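1,3-1,4-beta-glucanase (Hordeum vulgare, PDB 1AQ0) hydrolyses the mixed-linkage 1,3-1,4-beta-D-glucans of the plant cell wall, acting as a family 17 glycoside hydrolase. Local coordinates at residues A[18-21]-A[22-25]; A[71-75]-A[76-80]. All blocks are in the same frame, centred on the assembly; numbering follows the deposited sequence.

Interaction 1 (A[18-21]-A[22-25]); sequences VVSM and FKSN. Unlike the reference sequence in segment 22-25: Ser24 (reference Phe).
Asn25 and Met21 meet near the C-terminal end of helix 15-25, which joins strand 2-4 to strand 29-32 in a right-handed beta-alpha-beta unit of the TIM barrel. Met21 O is held by two donors of one residue. The side-chain amide gives the shorter bond, Asn25 ND2 to Met21 O at 2.7 Å, and it is nearly straight (N-H...O 167°). The carbonyl oxygen lies almost in the plane of the amide. The backbone bond from Asn25 N is longer, at 3.1 Å to Met21 O, and its donor sits above the carbonyl plane. The asparagine CG is anti to its own carbonyl carbon (chi1 -76°), which folds the amide back over the preceding turn. With an alanine in place of Asn25, Met21 O would probably lose its shorter, straighter bond and depend on the longer backbone N-H, whose donor sits off the carbonyl plane. One residue earlier the pattern repeats: Ser20 O accepts both Ser24 N, at 2.9 Å and almost straight, and Ser24 OG. That serine differs from the reference sequence, which has phenylalanine at this position.

The inner side of the helix is apolar. Val18 and Phe22 lie side by side and point the same way, and Val18 CG1 reaches Phe22 CE1 at 3.7 Å. Val18 O lies at the edge of the same ring, in its plane, 3.2 Å from Phe22 CD1.

Phe22 also touches Met30 of strand 29-32 and Ile27 in a loop, while Val19 packs on the same Met30. These contacts seat the helix against the barrel. Met21 reaches Phe294, and Asn25 touches His300.

On the outer side Lys23 turns back along the helix. A bend at chi3 brings Lys23 CE to 3.7 Å from Ser20 CA.

Interaction 2 (A[71-75]-A[76-80]); sequences SWVKS and NIQAY
The last turns of helix 66-78, one of the helices packed outside the TIM barrel, carry a tryptophan-asparagine contact and then widen into a pi-type turn at 76-78. Trp72 and Asn76 are one helical turn apart, and their side chains cross at about a right angle. The asparagine lies over one face of the indole. Its CB sits 4.2 Å from the centroid of the Trp72 six-membered ring, almost on the ring normal, in a CH-pi contact. Its amide nitrogen ND2 stands 3.2 Å above the ring plane, offset toward the rim. Ring and amide planes are 55° apart, so the two groups do not stack flat.

Trp72 CG is anti to the backbone N (chi1 -169°), a setting that carries the indole along the helix toward Asn76. The amide also makes a weak bond from Asn76 ND2 to Trp72 O, beside the regular backbone bond from Asn76 N to that oxygen. Pro35 touches both side chains.

In the wider turn Val73 O accepts two backbone donors. Ile77 N lies 2.8 Å from Val73 O, and Gln78 N lies 3.0 Å from it. The bond from Gln78 N is the straighter, at 163°. Ile77 CG1 packs 4.1 Å from Trp72 CZ3. Trp72 and Ile77 both touch Val88 of strand 84-92, where Ile77 also meets Phe85. Val73 leans on Ala112 and Leu113 of helix 102-115, and past the helix Tyr80 packs on helix 37-43.

On the exposed side Gln78 lays its chain, extended beyond CG, back across Lys74. Its amide oxygen, Gln78 OE1, comes within 3.3 Å of Lys74 CA and 3.6 Å of Lys74 CB.

Interaction 1 comes first along the chain and closes before interaction 2 opens. Their centres are 25 Å apart, and their nearest atoms about 11 Å, so they do not touch. Both are local contacts near the C-terminal ends of helices outside the eight-stranded parallel barrel. Helix 15-25 of interaction 1 leads into strand 29-32, and helix 66-78 of interaction 2 leads into strand 84-92. Strand 49-54 lies between those two strands in the sheet. Each helix packs on the strand that follows it, so the two contacts mark separate places where the helical layer meets the barrel wall.

Interaction 1 (A[18-21]-A[22-25])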
loop_
_atom_site.group_PDB
_atom_site.type_symbol
_atom_site.label_atom_id
_atom_site.label_comp_id
_atom_site.label_asym_id
_atom_site.label_seq_id
_atom_site.Cartn_x
_atom_site.Cartn_y
_atom_site.Cartn_z
ATOM N N VAL A 18 31.321 -15.555 -1.686
ATOM C CA VAL A 18 30.132 -14.950 -2.268
ATOM C C VAL A 18 29.409 -14.135 -1.201
ATOM O O VAL A 18 29.021 -12.992 -1.441
ATOM C CB VAL A 18 29.184 -16.011 -2.877
ATOM C CG1 VAL A 18 27.948 -15.340 -3.477
ATOM C CG2 VAL A 18 29.918 -16.807 -3.959
ATOM N N VAL A 19 29.286 -14.693 -0.002
ATOM C CA VAL A 19 28.633 -13.987 1.088
ATOM C C VAL A 19 29.408 -12.697 1.395
ATOM O O VAL A 19 28.802 -11.656 1.648
ATOM C CB VAL A 19 28.465 -14.894 2.326
ATOM C CG1 VAL A 19 28.092 -14.081 3.550
ATOM C CG2 VAL A 19 27.374 -15.917 2.055
ATOM N N SER A 20 30.734 -12.742 1.290
ATOM C CA SER A 20 31.545 -11.549 1.523
ATOM C C SER A 20 31.211 -10.484 0.489
ATOM O O SER A 20 31.168 -9.298 0.813
ATOM C CB SER A 20 33.045 -11.856 1.455
ATOM O OG SER A 20 33.499 -12.446 2.660
ATOM N N MET A 21 31.006 -10.909 -0.755
ATOM C CA MET A 21 30.661 -9.988 -1.835
ATOM C C MET A 21 29.298 -9.334 -1.586
ATOM O O MET A 21 29.091 -8.172 -1.931
ATOM C CB MET A 21 30.666 -10.712 -3.177
ATOM C CG MET A 21 32.045 -11.132 -3.659
ATOM S SD MET A 21 31.944 -12.184 -5.132
ATOM C CE MET A 21 31.635 -10.970 -6.381
ATOM N N PHE A 22 28.366 -10.082 -1.004
ATOM C CA PHE A 22 27.045 -9.535 -0.689
ATOM C C PHE A 22 27.215 -8.398 0.322
ATOM O O PHE A 22 26.701 -7.290 0.116
ATOM C CB PHE A 22 26.121 -10.614 -0.107
ATOM C CG PHE A 22 25.318 -11.349 -1.144
ATOM C CD1 PHE A 22 25.935 -12.191 -2.064
ATOM C CD2 PHE A 22 23.937 -11.187 -1.208
ATOM C CE1 PHE A 22 25.188 -12.856 -3.035
ATOM C CE2 PHE A 22 23.185 -11.846 -2.177
ATOM C CZ PHE A 22 23.808 -12.680 -3.091
ATOM N N LYS A 23 27.988 -8.660 1.374
ATOM C CA LYS A 23 28.251 -7.673 2.420
ATOM C C LYS A 23 28.968 -6.433 1.904
ATOM O O LYS A 23 28.507 -5.320 2.121
ATOM C CB LYS A 23 29.087 -8.270 3.555
ATOM C CG LYS A 23 28.414 -9.371 4.347
ATOM C CD LYS A 23 29.316 -9.854 5.484
ATOM C CE LYS A 23 30.656 -10.376 4.960
ATOM N NZ LYS A 23 31.551 -10.893 6.038
ATOM N N SER A 24 30.086 -6.617 1.215
ATOM C CA SER A 24 30.840 -5.480 0.716
ATOM C C SER A 24 30.104 -4.644 -0.323
ATOM O O SER A 24 30.416 -3.470 -0.493
ATOM C CB SER A 24 32.202 -5.921 0.181
ATOM O OG SER A 24 32.055 -6.864 -0.857
ATOM N N ASN A 25 29.118 -5.228 -0.999
ATOM C CA ASN A 25 28.364 -4.492 -2.008
ATOM C C ASN A 25 27.043 -3.912 -1.502
ATOM O O ASN A 25 26.351 -3.216 -2.234
ATOM C CB ASN A 25 28.113 -5.362 -3.242
ATOM C CG ASN A 25 29.349 -5.515 -4.116
ATOM O OD1 ASN A 25 29.608 -4.695 -4.997
ATOM N ND2 ASN A 25 30.098 -6.584 -3.901
#

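Interaction 2 (A[71-75]-A[76-80])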
loop_
_atom_site.group_PDB
_atom_site.type_symbol
_atom_site.label_atom_id
_atom_site.label_comp_id
_atom_site.label_asym_id
_atom_site.label_seq_id
_atom_site.Cartn_x
_atom_site.Cartn_y
_atom_site.Cartn_z
ATOM N N SER A 71 10.519 -33.186 7.955
ATOM C CA SER A 71 11.913 -33.596 7.872
ATOM C C SER A 71 12.698 -32.568 7.046
ATOM O O SER A 71 13.815 -32.188 7.413
ATOM C CB SER A 71 12.012 -34.992 7.250
ATOM O OG SER A 71 13.332 -35.501 7.329
ATOM N N TRP A 72 12.090 -32.082 5.965
ATOM C CA TRP A 72 12.730 -31.087 5.106
ATOM C C TRP A 72 13.004 -29.822 5.923
ATOM O O TRP A 72 14.100 -29.258 5.870
ATOM C CB TRP A 72 11.839 -30.753 3.904
ATOM C CG TRP A 72 12.542 -29.943 2.842
ATOM C CD1 TRP A 72 13.272 -30.427 1.790
ATOM C CD2 TRP A 72 12.625 -28.507 2.760
ATOM N NE1 TRP A 72 13.811 -29.385 1.067
ATOM C CE2 TRP A 72 13.432 -28.199 1.642
ATOM C CE3 TRP A 72 12.105 -27.456 3.531
ATOM C CZ2 TRP A 72 13.733 -26.878 1.273
ATOM C CZ3 TRP A 72 12.406 -26.142 3.164
ATOM C CH2 TRP A 72 13.215 -25.870 2.046
ATOM N N VAL A 73 12.008 -29.391 6.692
ATOM C CA VAL A 73 12.138 -28.207 7.533
ATOM C C VAL A 73 13.204 -28.413 8.609
ATOM O O VAL A 73 14.023 -27.529 8.852
ATOM C CB VAL A 73 10.778 -27.829 8.178
ATOM C CG1 VAL A 73 10.964 -26.796 9.272
ATOM C CG2 VAL A 73 9.844 -27.290 7.113
ATOM N N LYS A 74 13.239 -29.600 9.210
ATOM C CA LYS A 74 14.219 -29.884 10.249
ATOM C C LYS A 74 15.656 -29.870 9.742
ATOM O O LYS A 74 16.536 -29.295 10.386
ATOM C CB LYS A 74 13.926 -31.220 10.926
ATOM C CG LYS A 74 14.948 -31.588 11.976
ATOM C CD LYS A 74 14.542 -32.825 12.746
ATOM C CE LYS A 74 15.632 -33.203 13.737
ATOM N NZ LYS A 74 15.104 -33.550 15.096
ATOM N N SER A 75 15.884 -30.477 8.578
ATOM C CA SER A 75 17.216 -30.556 7.987
ATOM C C SER A 75 17.686 -29.294 7.274
ATOM O O SER A 75 18.883 -29.003 7.239
ATOM C CB SER A 75 17.282 -31.720 6.984
ATOM O OG SER A 75 16.888 -32.943 7.579
ATOM N N ASN A 76 16.756 -28.530 6.723
ATOM C CA ASN A 76 17.147 -27.357 5.957
ATOM C C ASN A 76 16.842 -25.990 6.538
ATOM O O ASN A 76 17.380 -24.990 6.060
ATOM C CB ASN A 76 16.586 -27.468 4.539
ATOM C CG ASN A 76 17.039 -28.737 3.835
ATOM O OD1 ASN A 76 18.233 -28.955 3.641
ATOM N ND2 ASN A 76 16.087 -29.587 3.464
ATOM N N ILE A 77 15.982 -25.937 7.554
ATOM C CA ILE A 77 15.628 -24.666 8.191
ATOM C C ILE A 77 16.076 -24.644 9.658
ATOM O O ILE A 77 16.911 -23.829 10.049
ATOM C CB ILE A 77 14.099 -24.386 8.126
ATOM C CG1 ILE A 77 13.578 -24.509 6.689
ATOM C CG2 ILE A 77 13.791 -22.999 8.672
ATOM C CD1 ILE A 77 14.187 -23.532 5.712
ATOM N N GLN A 78 15.557 -25.574 10.455
ATOM C CA GLN A 78 15.900 -25.643 11.872
ATOM C C GLN A 78 17.382 -25.876 12.114
ATOM O O GLN A 78 17.919 -25.460 13.139
ATOM C CB GLN A 78 15.099 -26.737 12.565
ATOM C CG GLN A 78 13.623 -26.457 12.649
ATOM C CD GLN A 78 12.871 -27.587 13.309
ATOM O OE1 GLN A 78 12.352 -28.480 12.639
ATOM N NE2 GLN A 78 12.825 -27.566 14.635
ATOM N N ALA A 79 18.044 -26.526 11.164
ATOM C CA ALA A 79 19.467 -26.816 11.278
ATOM C C ALA A 79 20.351 -25.574 11.170
ATOM O O ALA A 79 21.557 -25.643 11.419
ATOM C CB ALA A 79 19.878 -27.837 10.226
ATOM N N TYR A 80 19.764 -24.441 10.794
ATOM C CA TYR A 80 20.533 -23.203 10.653
ATOM C C TYR A 80 19.880 -22.060 11.425
ATOM O O TYR A 80 19.333 -21.132 10.830
ATOM C CB TYR A 80 20.670 -22.826 9.170
ATOM C CG TYR A 80 21.241 -23.932 8.316
ATOM C CD1 TYR A 80 22.616 -24.161 8.261
ATOM C CD2 TYR A 80 20.402 -24.774 7.588
ATOM C CE1 TYR A 80 23.139 -25.205 7.499
ATOM C CE2 TYR A 80 20.914 -25.818 6.827
ATOM C CZ TYR A 80 22.281 -26.028 6.783
ATOM O OH TYR A 80 22.789 -27.046 6.003
#